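Local coordinates for protein MJ1225 (PDB 3KH5) that probably senses cellular energy status by binding adenine nucleotides such as AMP and ADP between its CBS repeats, as a putative archaeal homologue of the gamma subunit of AMPK, at residues I200-G204 with S205-F209; T221-R224 with M225-M229; T21-R24 with K25-T29; P258-D261 with E262-I266. One frame throughout, in Å; residues are numbered along the deposited sequence.

Interactions 1, 2 and 3 form one cluster, with interaction 1 in the middle; with interaction 4 they exemplify local contacts where helices begin or end and where a strand turns back. The centres of interactions 1 and 2 are about 12 Å apart, joined by W207 CH2 on V223 CG2 (3.3 Å) and L202 CD1 on I228 CG2 (3.9 Å). Interaction 3, about 14 Å from interaction 1 centre to centre, meets it through I200 CG2 and L27 CD2 (3.8 Å). Interaction 4 lies across the chain's centre from interaction 3, about 38 Å between centres. K201 of interaction 1 touches AMP, whereas the nearest atoms of the V259 side chain and ADP are about 8 Å apart.

Interaction 1 of 4, residues I200-G204 with S205-F209; sequences IKLLG and SDWAF
A serine N-cap joins two consecutive helices here: S205 opens helix 206-213 immediately after G204 has left the helical path of 196-203, and its hydroxyl is tied to both. As a donor, S205 OG reaches back to L202 O at 2.7 Å, only 15° off the carbonyl plane. In its other role S205 OG accepts from A208 N at 3.0 Å, which is the capping bond proper. With chi1 at 69°, OG is tucked between its own backbone N and carbonyl carbon, a position from which it can face the old helix and the new one together. L202 O is gripped a second time by S205 N at 3.2 Å, but this N-H comes from well above the carbonyl plane and off any lone pair. The methyl of A208 presses on the same oxygen, with CB 3.0 Å from L202 O, so the junction is tightly packed. Beside these bonds, L202 turns its CD1 branch to the indole of W207, meeting CE3 at 4.0 Å in an oblique approach. Having CG anti to the backbone N (chi1 -174°) carries the end of L202 toward the next helix. W207 also meets the ring of H211 one turn further on, while L203 packs on L27 and M61, and K201 touches bound AMP. One hydroxyl and one carbonyl thus share the polar work of two helix ends: an acceptor left over in the last turn of one helix and an N-H of the first turn of the next are both satisfied, and the two bonds probably fix the rotation of the S205 hydroxyl.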
loop_
_atom_site.group_PDB
_atom_site.type_symbol
_atom_site.label_atom_id
_atom_site.label_comp_id
_atom_site.label_asym_id
_atom_site.label_seq_id
_atom_site.Cartn_x
_atom_site.Cartn_y
_atom_site.Cartn_z
ATOM N N ILE A 200 -8.513 2.057 -5.722
ATOM C CA ILE A 200 -8.098 1.857 -7.129
ATOM C C ILE A 200 -9.092 0.992 -7.896
ATOM O O ILE A 200 -9.413 1.272 -9.065
ATOM C CB ILE A 200 -6.725 1.127 -7.291
ATOM C CG1 ILE A 200 -5.650 1.639 -6.299
ATOM C CG2 ILE A 200 -6.202 1.266 -8.750
ATOM C CD1 ILE A 200 -5.273 3.097 -6.496
ATOM N N LYS A 201 -9.543 -0.082 -7.250
ATOM C CA LYS A 201 -10.486 -1.021 -7.849
ATOM C C LYS A 201 -11.807 -0.335 -8.165
ATOM O O LYS A 201 -12.430 -0.626 -9.190
ATOM C CB LYS A 201 -10.735 -2.207 -6.918
ATOM C CG LYS A 201 -9.582 -3.195 -6.811
ATOM C CD LYS A 201 -9.906 -4.250 -5.763
ATOM C CE LYS A 201 -9.011 -5.472 -5.897
ATOM N NZ LYS A 201 -9.284 -6.467 -4.819
ATOM N N LEU A 202 -12.229 0.568 -7.281
ATOM C CA LEU A 202 -13.428 1.363 -7.513
ATOM C C LEU A 202 -13.294 2.189 -8.793
ATOM O O LEU A 202 -14.237 2.271 -9.576
ATOM C CB LEU A 202 -13.735 2.264 -6.312
ATOM C CG LEU A 202 -15.055 3.049 -6.368
ATOM C CD1 LEU A 202 -16.269 2.126 -6.502
ATOM C CD2 LEU A 202 -15.205 3.927 -5.144
ATOM N N LEU A 203 -12.115 2.778 -9.001
ATOM C CA LEU A 203 -11.838 3.591 -10.186
ATOM C C LEU A 203 -11.960 2.816 -11.491
ATOM O O LEU A 203 -12.483 3.335 -12.479
ATOM C CB LEU A 203 -10.452 4.228 -10.093
ATOM C CG LEU A 203 -10.333 5.484 -9.228
ATOM C CD1 LEU A 203 -8.923 6.034 -9.323
ATOM C CD2 LEU A 203 -11.354 6.549 -9.630
ATOM N N GLY A 204 -11.477 1.576 -11.489
ATOM C CA GLY A 204 -11.578 0.716 -12.658
ATOM C C GLY A 204 -12.865 -0.090 -12.730
ATOM O O GLY A 204 -12.880 -1.171 -13.320
ATOM N N SER A 205 -13.945 0.419 -12.140
ATOM C CA SER A 205 -15.231 -0.281 -12.199
ATOM C C SER A 205 -16.125 0.257 -13.318
ATOM O O SER A 205 -15.894 1.353 -13.839
ATOM C CB SER A 205 -15.959 -0.226 -10.849
ATOM O OG SER A 205 -16.412 1.083 -10.553
ATOM N N ASP A 206 -17.131 -0.536 -13.690
ATOM C CA ASP A 206 -18.178 -0.085 -14.600
ATOM C C ASP A 206 -18.910 1.083 -13.959
ATOM O O ASP A 206 -19.087 2.131 -14.586
ATOM C CB ASP A 206 -19.174 -1.211 -14.900
ATOM C CG ASP A 206 -18.609 -2.270 -15.833
ATOM O OD1 ASP A 206 -17.720 -1.951 -16.654
ATOM O OD2 ASP A 206 -19.065 -3.430 -15.750
ATOM N N TRP A 207 -19.313 0.892 -12.702
ATOM C CA TRP A 207 -20.019 1.918 -11.944
ATOM C C TRP A 207 -19.294 3.269 -12.002
ATOM O O TRP A 207 -19.934 4.319 -12.106
ATOM C CB TRP A 207 -20.228 1.482 -10.486
ATOM C CG TRP A 207 -21.014 2.489 -9.722
ATOM C CD1 TRP A 207 -22.374 2.603 -9.674
ATOM C CD2 TRP A 207 -20.493 3.559 -8.926
ATOM N NE1 TRP A 207 -22.732 3.671 -8.888
ATOM C CE2 TRP A 207 -21.598 4.276 -8.418
ATOM C CE3 TRP A 207 -19.198 3.980 -8.592
ATOM C CZ2 TRP A 207 -21.451 5.388 -7.586
ATOM C CZ3 TRP A 207 -19.053 5.088 -7.767
ATOM C CH2 TRP A 207 -20.174 5.780 -7.276
ATOM N N ALA A 208 -17.962 3.229 -11.943
ATOM C CA ALA A 208 -17.143 4.444 -11.946
ATOM C C ALA A 208 -17.031 5.118 -13.313
ATOM O O ALA A 208 -17.266 6.323 -13.414
ATOM C CB ALA A 208 -15.763 4.170 -11.373
ATOM N N PHE A 209 -16.670 4.361 -14.354
ATOM C CA PHE A 209 -16.498 4.947 -15.695
ATOM C C PHE A 209 -17.802 5.551 -16.198
ATOM O O PHE A 209 -17.792 6.554 -16.911
ATOM C CB PHE A 209 -15.937 3.938 -16.709
ATOM C CG PHE A 209 -15.305 4.579 -17.932
ATOM C CD1 PHE A 209 -14.248 5.482 -17.801
ATOM C CD2 PHE A 209 -15.750 4.258 -19.215
ATOM C CE1 PHE A 209 -13.657 6.068 -18.925
ATOM C CE2 PHE A 209 -15.159 4.832 -20.345
ATOM C CZ PHE A 209 -14.112 5.742 -20.197
#

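Interaction 2 of 4, residues T221-R224 with M225-M229; sequences TNVR and MEEIM
R224 O accepts from E227 N at 2.9 Å, the donor standing above the carbonyl plane rather than on a lone pair. One residue later, M225 O is gripped by two backbone donors, I228 N at 3.0 Å and M229 N at 2.7 Å. These bonds wind the short, weakly bonded helix 225-228 directly after the extended residues V223 and R224. The side chain of E227 continues the wrapping, its CB lying 3.3 Å from R224 O, before the bent chain carries the carboxylate away. V223 closes the turn on its apolar side: chi1 of 177° swings CG1 anti to the backbone N, and that methyl meets E227 CB at 3.8 Å, the two side chains crossing at about a right angle. V223 CG1 also lies 4.1 Å from I228 CG2. M225 points away overall, yet its bends at chi2 and chi3 fold the thioether back so that CE comes within 4.0 Å of V223 O. The arginine is extended from CG to NE, and NH1 bonds to G164 O. R224 NE and the carboxylate oxygen E226 OE1 stay 5.5 Å apart, too far to be in contact, although the opposite charges may still attract. The turn is moored by backbone hydrogen bonds to the start of helix 167-177 and the residues just before it, V223 pairing with L167, M225 with E165 and E226 with P163. M225 packs on V170 of helix 167-177, and both M225 and I228 on I194 of strand 189-195 and F199 of helix 196-203.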
loop_
_atom_site.group_PDB
_atom_site.type_symbol
_atom_site.label_atom_id
_atom_site.label_comp_id
_atom_site.label_asym_id
_atom_site.label_seq_id
_atom_site.Cartn_x
_atom_site.Cartn_y
_atom_site.Cartn_z
ATOM N N THR A 221 -16.030 9.957 -4.958
ATOM C CA THR A 221 -15.490 10.224 -3.620
ATOM C C THR A 221 -16.553 10.418 -2.535
ATOM O O THR A 221 -16.218 10.458 -1.347
ATOM C CB THR A 221 -14.488 11.403 -3.597
ATOM O OG1 THR A 221 -15.124 12.598 -4.073
ATOM C CG2 THR A 221 -13.256 11.084 -4.441
ATOM N N ASN A 222 -17.821 10.529 -2.927
ATOM C CA ASN A 222 -18.907 10.611 -1.946
ATOM C C ASN A 222 -19.400 9.241 -1.453
ATOM O O ASN A 222 -20.128 9.160 -0.459
ATOM C CB ASN A 222 -20.071 11.465 -2.472
ATOM C CG ASN A 222 -19.793 12.961 -2.377
ATOM O OD1 ASN A 222 -19.211 13.442 -1.403
ATOM N ND2 ASN A 222 -20.223 13.704 -3.392
ATOM N N VAL A 223 -18.984 8.179 -2.147
ATOM C CA VAL A 223 -19.341 6.795 -1.803
ATOM C C VAL A 223 -18.941 6.494 -0.365
ATOM O O VAL A 223 -17.876 6.925 0.083
ATOM C CB VAL A 223 -18.641 5.783 -2.753
ATOM C CG1 VAL A 223 -18.948 4.336 -2.354
ATOM C CG2 VAL A 223 -19.077 6.012 -4.178
ATOM N N ARG A 224 -19.795 5.768 0.355
ATOM C CA ARG A 224 -19.528 5.431 1.753
ATOM C C ARG A 224 -18.886 4.055 1.868
ATOM O O ARG A 224 -19.108 3.187 1.020
ATOM C CB ARG A 224 -20.814 5.509 2.583
ATOM C CG ARG A 224 -21.468 6.882 2.535
ATOM C CD ARG A 224 -22.675 6.996 3.438
ATOM N NE ARG A 224 -23.282 8.323 3.328
ATOM C CZ ARG A 224 -23.111 9.318 4.198
ATOM N NH1 ARG A 224 -22.365 9.149 5.284
ATOM N NH2 ARG A 224 -23.706 10.485 3.993
ATOM N N MET A 225 -18.092 3.872 2.921
ATOM C CA MET A 225 -17.318 2.642 3.137
ATOM C C MET A 225 -18.131 1.357 3.058
ATOM O O MET A 225 -17.667 0.366 2.493
ATOM C CB MET A 225 -16.559 2.702 4.467
ATOM C CG MET A 225 -15.447 3.742 4.514
ATOM S SD MET A 225 -14.288 3.651 3.126
ATOM C CE MET A 225 -15.103 4.673 1.890
ATOM N N GLU A 226 -19.341 1.384 3.610
ATOM C CA GLU A 226 -20.231 0.226 3.586
ATOM C C GLU A 226 -20.430 -0.327 2.174
ATOM O O GLU A 226 -20.636 -1.528 2.001
ATOM C CB GLU A 226 -21.587 0.575 4.209
ATOM C CG GLU A 226 -22.399 1.589 3.412
ATOM C CD GLU A 226 -23.623 2.091 4.150
ATOM O OE1 GLU A 226 -24.317 2.966 3.590
ATOM O OE2 GLU A 226 -23.896 1.624 5.278
ATOM N N GLU A 227 -20.365 0.548 1.174
ATOM C CA GLU A 227 -20.613 0.144 -0.205
ATOM C C GLU A 227 -19.461 -0.653 -0.794
ATOM O O GLU A 227 -19.671 -1.511 -1.656
ATOM C CB GLU A 227 -20.885 1.367 -1.084
ATOM C CG GLU A 227 -22.134 2.143 -0.700
ATOM C CD GLU A 227 -23.386 1.284 -0.720
ATOM O OE1 GLU A 227 -24.275 1.510 0.128
ATOM O OE2 GLU A 227 -23.486 0.380 -1.583
ATOM N N ILE A 228 -18.249 -0.368 -0.329
ATOM C CA ILE A 228 -17.049 -0.902 -0.968
ATOM C C ILE A 228 -16.113 -1.693 -0.054
ATOM O O ILE A 228 -15.217 -2.388 -0.542
ATOM C CB ILE A 228 -16.257 0.200 -1.741
ATOM C CG1 ILE A 228 -15.847 1.350 -0.811
ATOM C CG2 ILE A 228 -17.069 0.710 -2.941
ATOM C CD1 ILE A 228 -14.701 2.205 -1.348
ATOM N N MET A 229 -16.325 -1.599 1.259
ATOM C CA MET A 229 -15.496 -2.325 2.218
ATOM C C MET A 229 -15.642 -3.839 2.098
ATOM O O MET A 229 -16.635 -4.355 1.576
ATOM C CB MET A 229 -15.784 -1.884 3.657
ATOM C CG MET A 229 -17.090 -2.405 4.239
ATOM S SD MET A 229 -17.343 -1.734 5.887
ATOM C CE MET A 229 -18.875 -2.539 6.359
#

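Interaction 3 of 4, residues T21-R24 with K25-T29; sequences TTIR and KALMT
R24 and K25 lie in the first turn of helix 23-33, in the first CBS repeat, and the N-cap of that helix is T22. The cap is a direct one: K25 N donates to T22 OG1 at 3.0 Å, a fairly straight bond at 162°, while A26 N continues the turn to T22 O. In K25, chi1 of -176° lays CG beside the T21 methyl, K25 CG lying 3.6 Å from T21 CG2; the bend at chi2 then turns the rest of the chain away. The aliphatic base of the lysine thus rests against the incoming chain while its ammonium leads off. R24 behaves differently. Its chain is extended from CG to NE, and R24 CG passes M28 SD at 4.2 Å one turn on, the two side chains crossing obliquely. M28 also curls over the carbonyl, with CG 3.5 Å from R24 O, the oxygen that receives M28 N. I23, the next most covered residue, faces inward onto I82, I89 and F60, and its carbonyl takes the N-H of L27 nearly along the C=O axis. R24 likewise packs on I82. At the far end of the segment, K25 O accepts two donors of T29 from opposite faces of its plane: T29 N at 2.9 Å and T29 OG1 at 2.6 Å.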
loop_
_atom_site.group_PDB
_atom_site.type_symbol
_atom_site.label_atom_id
_atom_site.label_comp_id
_atom_site.label_asym_id
_atom_site.label_seq_id
_atom_site.Cartn_x
_atom_site.Cartn_y
_atom_site.Cartn_z
ATOM N N THR A 21 4.648 8.580 -18.771
ATOM C CA THR A 21 3.465 7.723 -18.718
ATOM C C THR A 21 2.370 8.501 -17.981
ATOM O O THR A 21 2.634 9.088 -16.932
ATOM C CB THR A 21 3.780 6.405 -17.973
ATOM O OG1 THR A 21 4.873 5.739 -18.617
ATOM C CG2 THR A 21 2.573 5.471 -17.949
ATOM N N THR A 22 1.159 8.535 -18.537
ATOM C CA THR A 22 0.049 9.242 -17.888
ATOM C C THR A 22 -0.351 8.552 -16.594
ATOM O O THR A 22 -0.144 7.345 -16.437
ATOM C CB THR A 22 -1.216 9.336 -18.781
ATOM O OG1 THR A 22 -1.715 8.021 -19.047
ATOM C CG2 THR A 22 -0.922 10.047 -20.093
ATOM N N ILE A 23 -0.932 9.319 -15.675
ATOM C CA ILE A 23 -1.562 8.766 -14.474
ATOM C C ILE A 23 -2.557 7.643 -14.827
ATOM O O ILE A 23 -2.536 6.579 -14.198
ATOM C CB ILE A 23 -2.250 9.878 -13.630
ATOM C CG1 ILE A 23 -1.196 10.821 -13.029
ATOM C CG2 ILE A 23 -3.133 9.273 -12.531
ATOM C CD1 ILE A 23 -1.726 12.193 -12.608
ATOM N N ARG A 24 -3.411 7.878 -15.832
ATOM C CA ARG A 24 -4.377 6.858 -16.291
ATOM C C ARG A 24 -3.673 5.544 -16.634
ATOM O O ARG A 24 -4.074 4.485 -16.149
ATOM C CB ARG A 24 -5.247 7.324 -17.486
ATOM C CG ARG A 24 -6.347 6.281 -17.920
ATOM C CD ARG A 24 -7.172 6.657 -19.189
ATOM N NE ARG A 24 -8.061 5.571 -19.658
ATOM C CZ ARG A 24 -9.388 5.531 -19.493
ATOM N NH1 ARG A 24 -10.028 6.503 -18.852
ATOM N NH2 ARG A 24 -10.082 4.498 -19.964
ATOM N N LYS A 25 -2.627 5.620 -17.459
ATOM C CA LYS A 25 -1.873 4.432 -17.883
ATOM C C LYS A 25 -1.157 3.751 -16.714
ATOM O O LYS A 25 -1.063 2.523 -16.673
ATOM C CB LYS A 25 -0.875 4.781 -19.002
ATOM C CG LYS A 25 -0.087 3.591 -19.590
ATOM C CD LYS A 25 -0.906 2.784 -20.598
ATOM C CE LYS A 25 -0.123 1.586 -21.138
ATOM N NZ LYS A 25 -0.944 0.752 -22.068
ATOM N N ALA A 26 -0.650 4.553 -15.776
ATOM C CA ALA A 26 -0.034 4.031 -14.555
ATOM C C ALA A 26 -1.045 3.235 -13.733
ATOM O O ALA A 26 -0.726 2.157 -13.228
ATOM C CB ALA A 26 0.561 5.165 -13.725
ATOM N N LEU A 27 -2.263 3.765 -13.616
ATOM C CA LEU A 27 -3.354 3.076 -12.926
ATOM C C LEU A 27 -3.705 1.733 -13.557
ATOM O O LEU A 27 -3.915 0.744 -12.850
ATOM C CB LEU A 27 -4.610 3.945 -12.915
ATOM C CG LEU A 27 -4.758 5.021 -11.845
ATOM C CD1 LEU A 27 -5.940 5.921 -12.171
ATOM C CD2 LEU A 27 -4.939 4.382 -10.469
ATOM N N MET A 28 -3.795 1.715 -14.886
ATOM C CA MET A 28 -4.105 0.493 -15.630
ATOM C C MET A 28 -2.994 -0.519 -15.407
ATOM O O MET A 28 -3.255 -1.703 -15.191
ATOM C CB MET A 28 -4.241 0.793 -17.122
ATOM C CG MET A 28 -5.475 1.597 -17.507
ATOM S SD MET A 28 -5.319 2.415 -19.113
ATOM C CE MET A 28 -5.033 1.024 -20.215
ATOM N N THR A 29 -1.755 -0.033 -15.443
ATOM C CA THR A 29 -0.590 -0.857 -15.154
ATOM C C THR A 29 -0.730 -1.487 -13.758
ATOM O O THR A 29 -0.558 -2.707 -13.603
ATOM C CB THR A 29 0.718 -0.041 -15.313
ATOM O OG1 THR A 29 0.725 0.607 -16.594
ATOM C CG2 THR A 29 1.939 -0.938 -15.209
#

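Interaction 4 of 4, residues P258-D261 with E262-I266; sequences PVVD and ENLRI
This is the tight turn of a beta hairpin, a type I turn with a G1 bulge, where strand 256-260 folds back into strand 266-271 within the fourth CBS repeat. E262 and N263 take the two central positions, and L264 closes the turn in the left-handed helical region, with phi and psi of 75° and 19°. Two bonds define it. D261 N donates to R265 O at 2.8 Å, in the carbonyl plane, while L264 N returns a weak bond to D261 O at 3.1 Å. Just inside, V260 and I266 form an antiparallel non-hydrogen-bonded pair, and V260 CA adds a CH...O contact to R265 O at 3.2 Å. The branches of V260 divide the apolar work. V260 CG1 meets I266 CD1 at 3.9 Å, whereas V260 CG2 lies beside L264 CD2, also at 3.9 Å, with the valine and leucine pointing the same way. D261 and R265 run alongside each other too: the carboxylate oxygen D261 OD1 meets the aliphatic base of the arginine, 3.6 Å from R265 CB. Their charged ends do not meet, D261 OD1 being 4.6 Å from R265 NE with the flat groups turned 58° apart, and any attraction is probably modest. E262 turns outward to a salt bridge with K237. Outside the hairpin, L190 of strand 189-195 touches P258, V260 and I266, and its backbone bonds to that of L264. P258 and V260 form backbone hydrogen bonds with A236, while V259 packs on I154 and on I270 of the partner strand 266-271.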
loop_
_atom_site.group_PDB
_atom_site.type_symbol
_atom_site.label_atom_id
_atom_site.label_comp_id
_atom_site.label_asym_id
_atom_site.label_seq_id
_atom_site.Cartn_x
_atom_site.Cartn_y
_atom_site.Cartn_z
ATOM N N PRO A 258 -6.417 -6.929 11.576
ATOM C CA PRO A 258 -6.978 -6.342 12.790
ATOM C C PRO A 258 -6.933 -7.383 13.905
ATOM O O PRO A 258 -7.186 -8.562 13.650
ATOM C CB PRO A 258 -8.430 -6.039 12.395
ATOM C CG PRO A 258 -8.389 -5.894 10.911
ATOM C CD PRO A 258 -7.385 -6.914 10.465
ATOM N N VAL A 259 -6.572 -6.961 15.113
ATOM C CA VAL A 259 -6.552 -7.854 16.271
ATOM C C VAL A 259 -7.856 -7.648 17.035
ATOM O O VAL A 259 -8.187 -6.522 17.429
ATOM C CB VAL A 259 -5.318 -7.614 17.180
ATOM C CG1 VAL A 259 -5.208 -8.693 18.250
ATOM C CG2 VAL A 259 -4.042 -7.556 16.347
ATOM N N VAL A 260 -8.605 -8.732 17.214
ATOM C CA VAL A 260 -9.928 -8.645 17.822
ATOM C C VAL A 260 -10.164 -9.579 19.005
ATOM O O VAL A 260 -9.462 -10.579 19.207
ATOM C CB VAL A 260 -11.087 -8.859 16.792
ATOM C CG1 VAL A 260 -11.032 -7.817 15.680
ATOM C CG2 VAL A 260 -11.065 -10.282 16.222
ATOM N N ASP A 261 -11.197 -9.207 19.761
ATOM C CA ASP A 261 -11.825 -10.000 20.807
ATOM C C ASP A 261 -12.601 -11.141 20.189
ATOM O O ASP A 261 -12.808 -11.179 18.969
ATOM C CB ASP A 261 -12.861 -9.130 21.525
ATOM C CG ASP A 261 -12.339 -8.507 22.796
ATOM O OD1 ASP A 261 -13.167 -7.985 23.574
ATOM O OD2 ASP A 261 -11.110 -8.537 23.030
ATOM N N GLU A 262 -13.073 -12.053 21.033
ATOM C CA GLU A 262 -14.069 -13.017 20.595
ATOM C C GLU A 262 -15.385 -12.277 20.328
ATOM O O GLU A 262 -16.221 -12.756 19.558
ATOM C CB GLU A 262 -14.263 -14.131 21.628
ATOM C CG GLU A 262 -14.826 -15.436 21.054
ATOM C CD GLU A 262 -13.755 -16.500 20.802
ATOM O OE1 GLU A 262 -12.638 -16.159 20.340
ATOM O OE2 GLU A 262 -14.042 -17.689 21.060
ATOM N N ASN A 263 -15.564 -11.114 20.955
ATOM C CA ASN A 263 -16.726 -10.267 20.672
ATOM C C ASN A 263 -16.483 -9.243 19.567
ATOM O O ASN A 263 -17.356 -8.420 19.265
ATOM C CB ASN A 263 -17.248 -9.590 21.939
ATOM C CG ASN A 263 -18.222 -10.464 22.695
ATOM O OD1 ASN A 263 -17.837 -11.470 23.289
ATOM N ND2 ASN A 263 -19.495 -10.083 22.679
ATOM N N LEU A 264 -15.294 -9.316 18.973
ATOM C CA LEU A 264 -14.917 -8.503 17.816
ATOM C C LEU A 264 -14.616 -7.057 18.158
ATOM O O LEU A 264 -14.634 -6.189 17.280
ATOM C CB LEU A 264 -15.968 -8.590 16.698
ATOM C CG LEU A 264 -16.204 -10.000 16.154
ATOM C CD1 LEU A 264 -17.276 -9.993 15.071
ATOM C CD2 LEU A 264 -14.908 -10.626 15.626
ATOM N N ARG A 265 -14.345 -6.796 19.430
ATOM C CA ARG A 265 -13.794 -5.510 19.816
ATOM C C ARG A 265 -12.342 -5.473 19.386
ATOM O O ARG A 265 -11.643 -6.484 19.455
ATOM C CB ARG A 265 -13.925 -5.293 21.321
ATOM C CG ARG A 265 -15.138 -4.453 21.665
ATOM C CD ARG A 265 -15.858 -4.967 22.904
ATOM N NE ARG A 265 -15.685 -4.115 24.082
ATOM C CZ ARG A 265 -16.104 -2.852 24.185
ATOM N NH1 ARG A 265 -16.706 -2.241 23.168
ATOM N NH2 ARG A 265 -15.896 -2.187 25.314
ATOM N N ILE A 266 -11.894 -4.303 18.943
ATOM C CA ILE A 266 -10.545 -4.139 18.402
ATOM C C ILE A 266 -9.531 -3.959 19.516
ATOM O O ILE A 266 -9.657 -3.045 20.340
ATOM C CB ILE A 266 -10.454 -2.896 17.488
ATOM C CG1 ILE A 266 -11.683 -2.794 16.583
ATOM C CG2 ILE A 266 -9.145 -2.908 16.673
ATOM C CD1 ILE A 266 -11.856 -3.965 15.640
#